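Fervidolysin (Fervidobacterium pennivorans, PDB 1R6V) degrades keratin into peptides as a subtilisin-like serine protease, allowing its bacterium to grow on native feathers. Local coordinates at residues A[253-267]-A[280-294]. The protein carries 1 engineered substitution. Sequence-based numbering, arbitrary orientation.
Sequences IIWATDHGAKVMNHS and AFDYAMEHGVVMVVS
The phenol OH of Y283 donates a hydrogen bond to D258 OD1, 2.7 Å away, on its syn lone pair, with the carboxylate turned 67° from the ring. CG of Y283 stands anti to the backbone N (chi1 178°), which carries the ring across to helix 246-258, where CG1 of I254 sits over one face, 4.2 Å from the centroid. A leucine here would probably leave D258 OD1 without its phenol donor and I254 without an aromatic face to lie on. Next along the helix, the hydroxyl of T257 is spent within its own turn, OG1 to I253 O at 2.9 Å; I253 O takes T257 N from the opposite face of its plane, and CG2 of T257 packs on H287. Beneath the helices, strands 263-269 and 290-294 run parallel, joined by a ladder of five backbone hydrogen bonds. V290 N reaches K262 O from above the carbonyl plane; the other four, M264 N to V290 O, V292 N to M264 O, H266 N to V292 O and S294 N to H266 O, are 2.8 to 3.0 Å long. H266 lays its ring under F281 CZ, 3.6 Å above the plane, while M291 CE closes on its NE2; ND1 is hydrogen-bonded to W268 NE1. On the other side of the sheet, N265 ND2 goes to T388 OG1 of helix 380-397. Here strand 263-269, helix 275-286 and strand 290-294 form a beta-alpha-beta unit of the subtilisin fold, and toward the C-terminal end of its first strand, S267 comes close to S381, the inferred charge-relay serine.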
loop_
_atom_site.group_PDB
_atom_site.type_symbol
_atom_site.label_atom_id
_atom_site.label_comp_id
_atom_site.label_asym_id
_atom_site.label_seq_id
_atom_site.Cartn_x
_atom_site.Cartn_y
_atom_site.Cartn_z
ATOM N N ILE A 253 1.335 8.840 -10.530
ATOM C CA ILE A 253 2.522 7.977 -10.527
ATOM C C ILE A 253 2.670 7.320 -11.888
ATOM O O ILE A 253 3.772 7.226 -12.433
ATOM C CB ILE A 253 2.419 6.892 -9.434
ATOM C CG1 ILE A 253 2.684 7.537 -8.066
ATOM C CG2 ILE A 253 3.417 5.742 -9.690
ATOM C CD1 ILE A 253 2.360 6.613 -6.887
ATOM N N ILE A 254 1.548 6.889 -12.445
ATOM C CA ILE A 254 1.583 6.274 -13.775
ATOM C C ILE A 254 2.029 7.315 -14.819
ATOM O O ILE A 254 2.850 7.035 -15.700
ATOM C CB ILE A 254 0.194 5.706 -14.169
ATOM C CG1 ILE A 254 -0.011 4.291 -13.598
ATOM C CG2 ILE A 254 0.126 5.555 -15.702
ATOM C CD1 ILE A 254 0.218 4.113 -12.107
ATOM N N TRP A 255 1.478 8.522 -14.728
ATOM C CA TRP A 255 1.834 9.591 -15.650
ATOM C C TRP A 255 3.339 9.871 -15.566
ATOM O O TRP A 255 4.030 9.961 -16.583
ATOM C CB TRP A 255 1.072 10.866 -15.281
ATOM C CG TRP A 255 1.114 11.949 -16.307
ATOM C CD1 TRP A 255 0.197 12.182 -17.306
ATOM C CD2 TRP A 255 2.103 12.984 -16.423
ATOM N NE1 TRP A 255 0.560 13.302 -18.027
ATOM C CE2 TRP A 255 1.723 13.810 -17.507
ATOM C CE3 TRP A 255 3.278 13.292 -15.715
ATOM C CZ2 TRP A 255 2.480 14.929 -17.899
ATOM C CZ3 TRP A 255 4.032 14.409 -16.108
ATOM C CH2 TRP A 255 3.627 15.207 -17.187
ATOM N N ALA A 256 3.851 10.004 -14.345
ATOM C CA ALA A 256 5.274 10.295 -14.159
ATOM C C ALA A 256 6.162 9.200 -14.739
ATOM O O ALA A 256 7.204 9.477 -15.348
ATOM C CB ALA A 256 5.580 10.473 -12.670
ATOM N N THR A 257 5.765 7.956 -14.515
ATOM C CA THR A 257 6.515 6.815 -15.035
ATOM C C THR A 257 6.503 6.829 -16.562
ATOM O O THR A 257 7.539 6.664 -17.217
ATOM C CB THR A 257 5.890 5.492 -14.564
ATOM O OG1 THR A 257 5.949 5.424 -13.132
ATOM C CG2 THR A 257 6.636 4.286 -15.166
ATOM N N ASP A 258 5.315 7.019 -17.117
ATOM C CA ASP A 258 5.141 7.039 -18.565
ATOM C C ASP A 258 5.868 8.196 -19.223
ATOM O O ASP A 258 6.228 8.113 -20.397
ATOM C CB ASP A 258 3.660 7.124 -18.937
ATOM C CG ASP A 258 2.915 5.833 -18.689
ATOM O OD1 ASP A 258 3.553 4.800 -18.385
ATOM O OD2 ASP A 258 1.674 5.853 -18.802
ATOM N N HIS A 259 6.072 9.280 -18.476
ATOM C CA HIS A 259 6.738 10.450 -19.009
ATOM C C HIS A 259 8.208 10.555 -18.647
ATOM O O HIS A 259 8.790 11.636 -18.713
ATOM C CB HIS A 259 5.980 11.716 -18.597
ATOM C CG HIS A 259 4.691 11.896 -19.333
ATOM N ND1 HIS A 259 4.536 12.824 -20.341
ATOM C CD2 HIS A 259 3.535 11.189 -19.294
ATOM C CE1 HIS A 259 3.346 12.675 -20.896
ATOM N NE2 HIS A 259 2.718 11.688 -20.281
ATOM N N GLY A 260 8.800 9.436 -18.241
ATOM C CA GLY A 260 10.226 9.439 -17.988
ATOM C C GLY A 260 10.862 9.635 -16.630
ATOM O O GLY A 260 12.097 9.628 -16.568
ATOM N N ALA A 261 10.089 9.825 -15.561
ATOM C CA ALA A 261 10.716 9.980 -14.243
ATOM C C ALA A 261 11.479 8.695 -13.902
ATOM O O ALA A 261 10.970 7.598 -14.129
ATOM C CB ALA A 261 9.645 10.258 -13.169
ATOM N N LYS A 262 12.706 8.816 -13.384
ATOM C CA LYS A 262 13.480 7.635 -13.008
ATOM C C LYS A 262 13.562 7.450 -11.495
ATOM O O LYS A 262 13.987 6.404 -11.009
ATOM C CB LYS A 262 14.885 7.685 -13.617
ATOM C CG LYS A 262 14.888 7.571 -15.130
ATOM C CD LYS A 262 14.113 6.369 -15.591
ATOM C CE LYS A 262 13.972 6.369 -17.111
ATOM N NZ LYS A 262 13.088 5.255 -17.560
ATOM N N VAL A 263 13.174 8.478 -10.748
ATOM C CA VAL A 263 13.129 8.364 -9.293
ATOM C C VAL A 263 12.028 9.325 -8.831
ATOM O O VAL A 263 11.789 10.356 -9.468
ATOM C CB VAL A 263 14.506 8.707 -8.623
ATOM C CG1 VAL A 263 14.988 10.089 -9.061
ATOM C CG2 VAL A 263 14.374 8.632 -7.103
ATOM N N MET A 264 11.305 8.946 -7.777
ATOM C CA MET A 264 10.231 9.790 -7.221
ATOM C C MET A 264 10.457 9.984 -5.737
ATOM O O MET A 264 10.924 9.075 -5.060
ATOM C CB MET A 264 8.857 9.126 -7.385
ATOM C CG MET A 264 8.528 8.723 -8.830
ATOM S SD MET A 264 6.704 8.540 -9.113
ATOM C CE MET A 264 6.730 7.464 -10.602
ATOM N N ASN A 265 10.089 11.161 -5.239
ATOM C CA ASN A 265 10.238 11.482 -3.822
ATOM C C ASN A 265 8.832 11.549 -3.211
ATOM O O ASN A 265 7.973 12.252 -3.733
ATOM C CB ASN A 265 10.955 12.828 -3.664
ATOM C CG ASN A 265 11.167 13.195 -2.201
ATOM O OD1 ASN A 265 10.308 13.831 -1.567
ATOM N ND2 ASN A 265 12.295 12.766 -1.651
ATOM N N HIS A 266 8.603 10.785 -2.145
ATOM C CA HIS A 266 7.300 10.736 -1.455
ATOM C C HIS A 266 7.431 10.977 0.045
ATOM O O HIS A 266 8.224 10.303 0.704
ATOM C CB HIS A 266 6.663 9.347 -1.565
ATOM C CG HIS A 266 6.432 8.879 -2.966
ATOM N ND1 HIS A 266 5.256 9.121 -3.652
ATOM C CD2 HIS A 266 7.230 8.179 -3.806
ATOM C CE1 HIS A 266 5.349 8.588 -4.862
ATOM N NE2 HIS A 266 6.535 8.011 -4.978
ATOM N N SER A 267 6.653 11.902 0.593
ATOM C CA SER A 267 6.678 12.100 2.042
ATOM C C SER A 267 5.242 12.286 2.502
ATOM O O SER A 267 4.842 13.362 2.962
ATOM C CB SER A 267 7.532 13.305 2.423
ATOM O OG SER A 267 8.906 12.997 2.200
ATOM N N ALA A 280 0.359 0.662 -8.372
ATOM C CA ALA A 280 1.015 1.824 -8.945
ATOM C C ALA A 280 2.513 1.843 -8.606
ATOM O O ALA A 280 3.352 2.153 -9.456
ATOM C CB ALA A 280 0.347 3.084 -8.438
ATOM N N PHE A 281 2.837 1.552 -7.353
ATOM C CA PHE A 281 4.234 1.519 -6.958
ATOM C C PHE A 281 4.977 0.418 -7.684
ATOM O O PHE A 281 6.115 0.621 -8.119
ATOM C CB PHE A 281 4.369 1.336 -5.447
ATOM C CG PHE A 281 4.536 2.626 -4.717
ATOM C CD1 PHE A 281 3.507 3.566 -4.684
ATOM C CD2 PHE A 281 5.749 2.935 -4.116
ATOM C CE1 PHE A 281 3.689 4.823 -4.061
ATOM C CE2 PHE A 281 5.948 4.186 -3.487
ATOM C CZ PHE A 281 4.918 5.125 -3.463
ATOM N N ASP A 282 4.333 -0.735 -7.836
ATOM C CA ASP A 282 4.963 -1.863 -8.520
ATOM C C ASP A 282 5.113 -1.573 -10.017
ATOM O O ASP A 282 6.065 -2.022 -10.652
ATOM C CB ASP A 282 4.155 -3.147 -8.272
ATOM C CG ASP A 282 4.238 -3.626 -6.818
ATOM O OD1 ASP A 282 5.040 -3.041 -6.044
ATOM O OD2 ASP A 282 3.508 -4.581 -6.458
ATOM N N TYR A 283 4.159 -0.825 -10.580
ATOM C CA TYR A 283 4.211 -0.429 -11.989
ATOM C C TYR A 283 5.450 0.441 -12.206
ATOM O O TYR A 283 6.228 0.254 -13.142
ATOM C CB TYR A 283 2.984 0.408 -12.342
ATOM C CG TYR A 283 2.929 0.937 -13.763
ATOM C CD1 TYR A 283 2.375 0.169 -14.787
ATOM C CD2 TYR A 283 3.357 2.234 -14.068
ATOM C CE1 TYR A 283 2.236 0.688 -16.077
ATOM C CE2 TYR A 283 3.225 2.760 -15.349
ATOM C CZ TYR A 283 2.662 1.980 -16.348
ATOM O OH TYR A 283 2.519 2.481 -17.619
ATOM N N ALA A 284 5.623 1.425 -11.333
ATOM C CA ALA A 284 6.766 2.292 -11.473
ATOM C C ALA A 284 8.079 1.496 -11.345
ATOM O O ALA A 284 8.993 1.663 -12.155
ATOM C CB ALA A 284 6.697 3.413 -10.405
ATOM N N MET A 285 8.181 0.637 -10.338
ATOM C CA MET A 285 9.423 -0.124 -10.144
ATOM C C MET A 285 9.691 -1.101 -11.301
ATOM O O MET A 285 10.853 -1.331 -11.676
ATOM C CB MET A 285 9.405 -0.848 -8.784
ATOM C CG MET A 285 9.480 0.135 -7.601
ATOM S SD MET A 285 9.741 -0.580 -5.936
ATOM C CE MET A 285 8.042 -1.201 -5.516
ATOM N N GLU A 286 8.623 -1.645 -11.873
ATOM C CA GLU A 286 8.764 -2.571 -13.000
ATOM C C GLU A 286 9.298 -1.822 -14.215
ATOM O O GLU A 286 9.913 -2.416 -15.102
ATOM C CB GLU A 286 7.421 -3.245 -13.313
ATOM C CG GLU A 286 7.175 -4.491 -12.467
ATOM C CD GLU A 286 5.754 -5.025 -12.550
ATOM O OE1 GLU A 286 5.099 -4.835 -13.600
ATOM O OE2 GLU A 286 5.300 -5.651 -11.562
ATOM N N HIS A 287 9.064 -0.515 -14.253
ATOM C CA HIS A 287 9.562 0.323 -15.330
ATOM C C HIS A 287 10.937 0.882 -14.948
ATOM O O HIS A 287 11.477 1.754 -15.627
ATOM C CB HIS A 287 8.578 1.465 -15.628
ATOM C CG HIS A 287 7.375 1.030 -16.406
ATOM N ND1 HIS A 287 7.313 1.107 -17.782
ATOM C CD2 HIS A 287 6.218 0.454 -16.009
ATOM C CE1 HIS A 287 6.170 0.594 -18.198
ATOM N NE2 HIS A 287 5.488 0.189 -17.143
ATOM N N GLY A 288 11.488 0.367 -13.848
ATOM C CA GLY A 288 12.805 0.775 -13.392
ATOM C C GLY A 288 12.894 2.056 -12.591
ATOM O O GLY A 288 13.992 2.580 -12.420
ATOM N N VAL A 289 11.769 2.562 -12.094
ATOM C CA VAL A 289 11.801 3.802 -11.322
ATOM C C VAL A 289 12.015 3.507 -9.849
ATOM O O VAL A 289 11.391 2.597 -9.285
ATOM C CB VAL A 289 10.497 4.627 -11.456
ATOM C CG1 VAL A 289 10.051 4.728 -12.923
ATOM C CG2 VAL A 289 9.437 4.032 -10.602
ATOM N N VAL A 290 12.889 4.297 -9.228
ATOM C CA VAL A 290 13.219 4.161 -7.810
ATOM C C VAL A 290 12.216 4.985 -7.028
ATOM O O VAL A 290 11.910 6.103 -7.420
ATOM C CB VAL A 290 14.653 4.680 -7.536
ATOM C CG1 VAL A 290 14.955 4.690 -6.022
ATOM C CG2 VAL A 290 15.641 3.766 -8.253
ATOM N N MET A 291 11.699 4.426 -5.936
ATOM C CA MET A 291 10.708 5.124 -5.124
ATOM C C MET A 291 11.268 5.371 -3.726
ATOM O O MET A 291 11.447 4.427 -2.972
ATOM C CB MET A 291 9.422 4.283 -5.052
ATOM C CG MET A 291 8.746 4.071 -6.438
ATOM S SD MET A 291 8.032 5.526 -7.308
ATOM C CE MET A 291 6.197 5.196 -7.137
ATOM N N VAL A 292 11.541 6.642 -3.421
ATOM C CA VAL A 292 12.087 7.075 -2.128
ATOM C C VAL A 292 10.905 7.578 -1.298
ATOM O O VAL A 292 10.132 8.427 -1.761
ATOM C CB VAL A 292 13.126 8.215 -2.331
ATOM C CG1 VAL A 292 13.680 8.674 -0.976
ATOM C CG2 VAL A 292 14.290 7.703 -3.229
ATOM N N VAL A 293 10.751 7.041 -0.096
ATOM C CA VAL A 293 9.632 7.429 0.769
ATOM C C VAL A 293 10.145 7.757 2.152
ATOM O O VAL A 293 10.957 7.018 2.725
ATOM C CB VAL A 293 8.607 6.285 0.900
ATOM C CG1 VAL A 293 7.396 6.740 1.727
ATOM C CG2 VAL A 293 8.187 5.824 -0.476
ATOM N N SER A 294 9.665 8.857 2.711
ATOM C CA SER A 294 10.127 9.204 4.041
ATOM C C SER A 294 9.514 8.250 5.077
ATOM O O SER A 294 8.386 7.758 4.918
ATOM C CB SER A 294 9.738 10.643 4.366
ATOM O OG SER A 294 8.347 10.680 4.579
HETATM O O HOH W 1 15.565 4.496 -12.307
#